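PDB 3CIT: sensor histidine kinase from Pseudomonas syringae pv. tomato, which probably acts as a phosphorelay sensor kinase of a two-component regulatory system, this chain being its GAF domain. Local coordinates for residues A[86-91]-A[124-129]; A[73-78]-A[116-121]. All blocks are in the same frame, centred on the assembly; numbering follows the deposited sequence. Where two conformers were deposited one is given.

Both contacts reach the five-stranded antiparallel sheet of the GAF domain, and they lie about 13 Å apart, centre to centre. Interaction 1 joins strand 87-90, outermost in this chain's sheet, to the linker before helix 128-156. Interaction 2 joins the loop after helix 69-72 to strand 111-119. That strand leads, through the linker, into the same helix. The segments of the two contacts alternate along the chain. They meet at Arg91, whose NH2 lies 4.0 Å from CD2 of Leu75. A sulfate binds at Ser124 in interaction 1. A glycerol lies about 4 Å from the side chain of Val116 in interaction 2. Both molecules probably come from the crystallisation liquor.

Interaction 1: residues A[86-91]-A[124-129]; sequences PQWLER and SAPDGE. With SO4 (sulfate ion), chain J.
Trp88 and Ala125 form a CH-pi contact between strand 87-90, outermost in this chain's sheet, and the linker that enters helix 128-156. Ala125 CB stands 3.6 Å from the centroid of the five-membered ring of Trp88, only 9° off the ring normal. CA of Ala125 lies over the same ring system, 3.5 Å from Trp88 CZ2. Farther along the indole, Pro126 CD approaches Trp88 CZ3 obliquely at 3.5 Å. Trp88 extends its indole from the strand to residues 124-126 because chi1 (-179°) sets CG opposite the backbone N. No direct hydrogen bond joins the two segments. One water bridges them, accepting a hydrogen bond from the backbone N of Ala125 and a weak one from Trp88 NE1. Ser124 grips the sulfate twice: its backbone N gives a nearly straight 2.7 Å bond to O2, and its OG donates to O3. Gln8 of the second subunit also binds this ion, and Ser124 OG bonds Ser7 of that subunit. On the sheet side, Trp88 packs on Cys98 and Leu100 of strand 98-105. Pro126 touches Val44 and, in helix 128-156, Ile131, which places the linker between the sheet edge and the helix layer.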
loop_
_atom_site.group_PDB
_atom_site.type_symbol
_atom_site.label_atom_id
_atom_site.label_comp_id
_atom_site.label_asym_id
_atom_site.label_seq_id
_atom_site.Cartn_x
_atom_site.Cartn_y
_atom_site.Cartn_z
ATOM N N PRO A 86 -6.295 -1.373 2.942
ATOM C CA PRO A 86 -7.729 -1.346 3.057
ATOM C C PRO A 86 -8.409 -2.586 2.503
ATOM O O PRO A 86 -7.763 -3.446 1.911
ATOM C CB PRO A 86 -8.117 -0.120 2.271
ATOM C CG PRO A 86 -7.038 0.250 1.438
ATOM C CD PRO A 86 -5.803 -0.498 1.858
ATOM N N GLN A 87 -9.709 -2.642 2.721
ATOM C CA GLN A 87 -10.563 -3.677 2.150
ATOM C C GLN A 87 -11.939 -3.042 1.904
ATOM O O GLN A 87 -12.520 -2.402 2.808
ATOM C CB GLN A 87 -10.695 -4.871 3.096
ATOM C CG GLN A 87 -11.500 -6.065 2.478
ATOM C CD GLN A 87 -11.532 -7.327 3.311
ATOM O OE1 GLN A 87 -11.792 -8.441 2.797
ATOM N NE2 GLN A 87 -11.277 -7.182 4.580
ATOM N N TRP A 88 -12.463 -3.243 0.710
ATOM C CA TRP A 88 -13.838 -2.848 0.374
ATOM C C TRP A 88 -14.714 -4.070 0.377
ATOM O O TRP A 88 -14.390 -5.053 -0.288
ATOM C CB TRP A 88 -13.867 -2.241 -1.012
ATOM C CG TRP A 88 -15.216 -1.784 -1.463
ATOM C CD1 TRP A 88 -16.003 -2.362 -2.436
ATOM C CD2 TRP A 88 -15.955 -0.658 -0.963
ATOM N NE1 TRP A 88 -17.195 -1.662 -2.552
ATOM C CE2 TRP A 88 -17.190 -0.612 -1.678
ATOM C CE3 TRP A 88 -15.703 0.313 -0.002
ATOM C CZ2 TRP A 88 -18.141 0.373 -1.449
ATOM C CZ3 TRP A 88 -16.692 1.279 0.245
ATOM C CH2 TRP A 88 -17.871 1.302 -0.497
ATOM N N LEU A 89 -15.832 -4.015 1.083
ATOM C CA LEU A 89 -16.723 -5.144 1.191
ATOM C C LEU A 89 -18.123 -4.804 0.691
ATOM O O LEU A 89 -18.642 -3.740 1.004
ATOM C CB LEU A 89 -16.898 -5.555 2.654
ATOM C CG LEU A 89 -15.668 -5.942 3.464
ATOM C CD1 LEU A 89 -16.089 -6.143 4.955
ATOM C CD2 LEU A 89 -15.156 -7.224 2.881
ATOM N N GLU A 90 -18.710 -5.717 -0.083
ATOM C CA GLU A 90 -20.120 -5.644 -0.485
ATOM C C GLU A 90 -20.844 -6.724 0.308
ATOM O O GLU A 90 -20.431 -7.874 0.294
ATOM C CB GLU A 90 -20.295 -5.925 -1.963
ATOM C CG GLU A 90 -19.611 -4.922 -2.857
ATOM C CD GLU A 90 -19.841 -5.237 -4.332
ATOM O OE1 GLU A 90 -19.328 -6.258 -4.815
ATOM O OE2 GLU A 90 -20.562 -4.467 -4.995
ATOM N N ARG A 91 -21.938 -6.350 0.950
ATOM C CA ARG A 91 -22.707 -7.223 1.804
ATOM C C ARG A 91 -24.181 -7.072 1.373
ATOM O O ARG A 91 -24.987 -6.422 2.027
ATOM C CB ARG A 91 -22.474 -6.838 3.255
ATOM C CG ARG A 91 -21.007 -6.861 3.704
ATOM C CD ARG A 91 -20.797 -6.449 5.193
ATOM N NE ARG A 91 -21.595 -7.225 6.144
ATOM C CZ ARG A 91 -22.700 -6.798 6.775
ATOM N NH1 ARG A 91 -23.333 -7.608 7.631
ATOM N NH2 ARG A 91 -23.178 -5.578 6.596
ATOM N N SER A 124 -20.759 2.725 -5.186
ATOM C CA SER A 124 -19.467 2.254 -5.727
ATOM C C SER A 124 -18.389 2.572 -4.702
ATOM O O SER A 124 -18.514 3.532 -3.935
ATOM C CB SER A 124 -19.154 2.939 -7.033
ATOM O OG SER A 124 -20.074 2.566 -8.018
ATOM N N ALA A 125 -17.330 1.774 -4.648
ATOM C CA ALA A 125 -16.215 2.121 -3.788
ATOM C C ALA A 125 -15.781 3.556 -4.089
ATOM O O ALA A 125 -15.760 3.963 -5.252
ATOM C CB ALA A 125 -15.016 1.137 -3.989
ATOM N N PRO A 126 -15.382 4.312 -3.052
ATOM C CA PRO A 126 -14.837 5.623 -3.306
ATOM C C PRO A 126 -13.618 5.597 -4.241
ATOM O O PRO A 126 -12.926 4.565 -4.389
ATOM C CB PRO A 126 -14.434 6.106 -1.907
ATOM C CG PRO A 126 -15.364 5.367 -0.966
ATOM C CD PRO A 126 -15.529 4.040 -1.607
ATOM N N ASP A 127 -13.353 6.738 -4.851
ATOM C CA ASP A 127 -12.205 6.862 -5.721
ATOM C C ASP A 127 -10.949 6.402 -4.980
ATOM O O ASP A 127 -10.795 6.655 -3.782
ATOM C CB ASP A 127 -12.085 8.313 -6.169
ATOM C CG ASP A 127 -13.233 8.742 -7.102
ATOM O OD1 ASP A 127 -14.075 7.894 -7.504
ATOM O OD2 ASP A 127 -13.271 9.946 -7.445
ATOM N N GLY A 128 -10.052 5.726 -5.678
ATOM C CA GLY A 128 -8.870 5.168 -5.055
ATOM C C GLY A 128 -8.075 6.163 -4.235
ATOM O O GLY A 128 -7.580 5.821 -3.157
ATOM N N GLU A 129 -7.956 7.398 -4.707
ATOM C CA GLU A 129 -7.140 8.345 -3.962
ATOM C C GLU A 129 -7.867 8.947 -2.734
ATOM O O GLU A 129 -7.220 9.460 -1.812
ATOM C CB GLU A 129 -6.593 9.419 -4.877
ATOM C CG GLU A 129 -5.197 9.720 -4.561
ATOM C CD GLU A 129 -4.592 10.647 -5.538
ATOM O OE1 GLU A 129 -5.226 11.675 -5.878
ATOM O OE2 GLU A 129 -3.472 10.312 -5.961
HETATM S S SO4 J . -23.088 4.402 -7.236
HETATM O O1 SO4 J . -24.505 4.513 -6.828
HETATM O O2 SO4 J . -22.198 4.868 -6.121
HETATM O O3 SO4 J . -22.872 3.004 -7.655
HETATM O O4 SO4 J . -22.856 5.247 -8.431
HETATM O O HOH W 1 -18.151 -1.044 -5.591
#

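Interaction 2: residues A[73-78]-A[116-121]; sequences STLETT and VLANSV
Leu75 meets Val116 tip to tip, methyl against methyl, with its CD1 3.9 Å from Val116 CG1. The same methyl reaches Ala118 less closely, at 4.5 Å from Ala118 CB. One branch of Leu75 therefore serves two residues of strand 111-119. Val116 and Ala118 both point toward the loop, while Leu117 between them points away.

The torsions explain the meeting. Leu75 has CG beside its backbone N (chi1 -62°), and CD1 continues the extended chain (chi2 175°). Val116 turns CG1 anti to its own N, which presents that methyl to the loop.

The next shell is also apolar. Leu75 packs on Val99 and Leu50 of the neighbouring strands and on Leu96. Val116 and Ala118 also touch Val99. Leu117 instead packs on helix 29-43, through Leu37, Ala40 and Cys41. The sheet thus has the loop on one face and helices on the other, as expected for a GAF domain.

Backbone bonds to Leu50 and Leu100 hold the strand in place. Near its end, Asn119 ND2 donates to Val121 O at 2.8 Å. Val121 O sits near the amide plane of Asn119, 14° out of it, and Asn119 OD1 accepts from Asp47 N. On the loop side, Thr74 OG1 bonds Arg71 O and Ser73 OG bonds Glu70 O, tying the loop start to helix 69-72.

A glycerol, probably from the crystallisation liquor, is bonded to Glu76 O; such molecules often mark pockets, but none is established here. Between the two segments there is no hydrogen bond or charge pair. Buried methyl packing joins them, so the contact depends on shape and exclusion of water.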
loop_
_atom_site.group_PDB
_atom_site.type_symbol
_atom_site.label_atom_id
_atom_site.label_comp_id
_atom_site.label_asym_id
_atom_site.label_seq_id
_atom_site.Cartn_x
_atom_site.Cartn_y
_atom_site.Cartn_z
ATOM N N SER A 73 -24.533 -2.168 14.991
ATOM C CA SER A 73 -24.485 -3.437 15.755
ATOM C C SER A 73 -24.413 -4.664 14.852
ATOM O O SER A 73 -23.996 -5.748 15.289
ATOM C CB SER A 73 -25.657 -3.560 16.715
ATOM O OG SER A 73 -26.850 -3.862 16.054
ATOM N N THR A 74 -24.867 -4.512 13.612
ATOM C CA THR A 74 -24.922 -5.615 12.654
ATOM C C THR A 74 -23.562 -5.976 12.085
ATOM O O THR A 74 -23.405 -7.030 11.498
ATOM C CB THR A 74 -25.878 -5.312 11.476
ATOM O OG1 THR A 74 -25.362 -4.247 10.661
ATOM C CG2 THR A 74 -27.302 -4.991 12.022
ATOM N N LEU A 75 -22.588 -5.105 12.239
ATOM C CA LEU A 75 -21.234 -5.382 11.773
ATOM C C LEU A 75 -20.488 -6.317 12.724
ATOM O O LEU A 75 -20.538 -6.174 13.954
ATOM C CB LEU A 75 -20.459 -4.096 11.649
ATOM C CG LEU A 75 -20.975 -3.055 10.669
ATOM C CD1 LEU A 75 -20.119 -1.816 10.815
ATOM C CD2 LEU A 75 -20.955 -3.595 9.241
ATOM N N GLU A 76 -19.793 -7.279 12.122
ATOM C CA GLU A 76 -18.840 -8.110 12.846
ATOM C C GLU A 76 -17.741 -7.241 13.419
ATOM O O GLU A 76 -17.379 -6.222 12.844
ATOM C CB GLU A 76 -18.233 -9.146 11.903
ATOM C CG GLU A 76 -19.223 -10.258 11.564
ATOM C CD GLU A 76 -19.528 -11.141 12.769
ATOM O OE1 GLU A 76 -18.579 -11.832 13.243
ATOM O OE2 GLU A 76 -20.704 -11.148 13.240
ATOM N N THR A 77 -17.231 -7.616 14.580
ATOM C CA THR A 77 -16.187 -6.836 15.209
ATOM C C THR A 77 -15.045 -7.778 15.580
ATOM O O THR A 77 -14.814 -8.056 16.752
ATOM C CB THR A 77 -16.732 -6.088 16.433
ATOM O OG1 THR A 77 -17.250 -7.021 17.384
ATOM C CG2 THR A 77 -17.843 -5.117 16.017
ATOM N N THR A 78 -14.347 -8.294 14.579
ATOM C CA THR A 78 -13.255 -9.242 14.837
ATOM C C THR A 78 -11.926 -8.526 14.761
ATOM O O THR A 78 -11.740 -7.657 13.896
ATOM C CB THR A 78 -13.250 -10.400 13.827
ATOM O OG1 THR A 78 -14.594 -10.846 13.624
ATOM C CG2 THR A 78 -12.424 -11.570 14.365
ATOM N N VAL A 116 -13.748 1.672 10.456
ATOM C CA VAL A 116 -14.742 0.959 9.690
ATOM C C VAL A 116 -15.742 2.008 9.222
ATOM O O VAL A 116 -16.422 2.632 10.043
ATOM C CB VAL A 116 -15.469 -0.135 10.517
ATOM C CG1 VAL A 116 -16.548 -0.923 9.630
ATOM C CG2 VAL A 116 -14.485 -1.165 11.148
ATOM N N LEU A 117 -15.796 2.252 7.919
ATOM C CA LEU A 117 -16.808 3.127 7.351
ATOM C C LEU A 117 -17.825 2.238 6.665
ATOM O O LEU A 117 -17.479 1.190 6.097
ATOM C CB LEU A 117 -16.187 4.090 6.327
ATOM C CG LEU A 117 -14.899 4.814 6.757
ATOM C CD1 LEU A 117 -14.479 5.865 5.654
ATOM C CD2 LEU A 117 -15.039 5.426 8.109
ATOM N N ALA A 118 -19.094 2.639 6.698
ATOM C CA ALA A 118 -20.147 1.796 6.164
ATOM C C ALA A 118 -21.267 2.651 5.640
ATOM O O ALA A 118 -21.444 3.767 6.106
ATOM C CB ALA A 118 -20.680 0.842 7.246
ATOM N N ASN A 119 -22.031 2.144 4.685
ATOM C CA ASN A 119 -23.130 2.911 4.128
ATOM C C ASN A 119 -24.417 2.087 4.118
ATOM O O ASN A 119 -24.390 0.873 3.895
ATOM C CB ASN A 119 -22.771 3.404 2.725
ATOM C CG ASN A 119 -23.575 4.618 2.311
ATOM O OD1 ASN A 119 -23.574 5.643 3.026
ATOM N ND2 ASN A 119 -24.338 4.500 1.185
ATOM N N SER A 120 -25.548 2.764 4.348
ATOM C CA SER A 120 -26.844 2.112 4.407
ATOM C C SER A 120 -27.373 1.653 3.063
ATOM O O SER A 120 -28.280 0.834 3.027
ATOM C CB SER A 120 -27.867 3.057 5.041
ATOM O OG SER A 120 -27.987 4.238 4.265
ATOM N N VAL A 121 -26.828 2.181 1.969
ATOM C CA VAL A 121 -27.221 1.761 0.638
ATOM C C VAL A 121 -25.974 1.447 -0.215
ATOM O O VAL A 121 -24.870 1.966 0.026
ATOM C CB VAL A 121 -28.141 2.786 -0.085
ATOM C CG1 VAL A 121 -29.509 2.924 0.626
ATOM C CG2 VAL A 121 -27.483 4.100 -0.223
#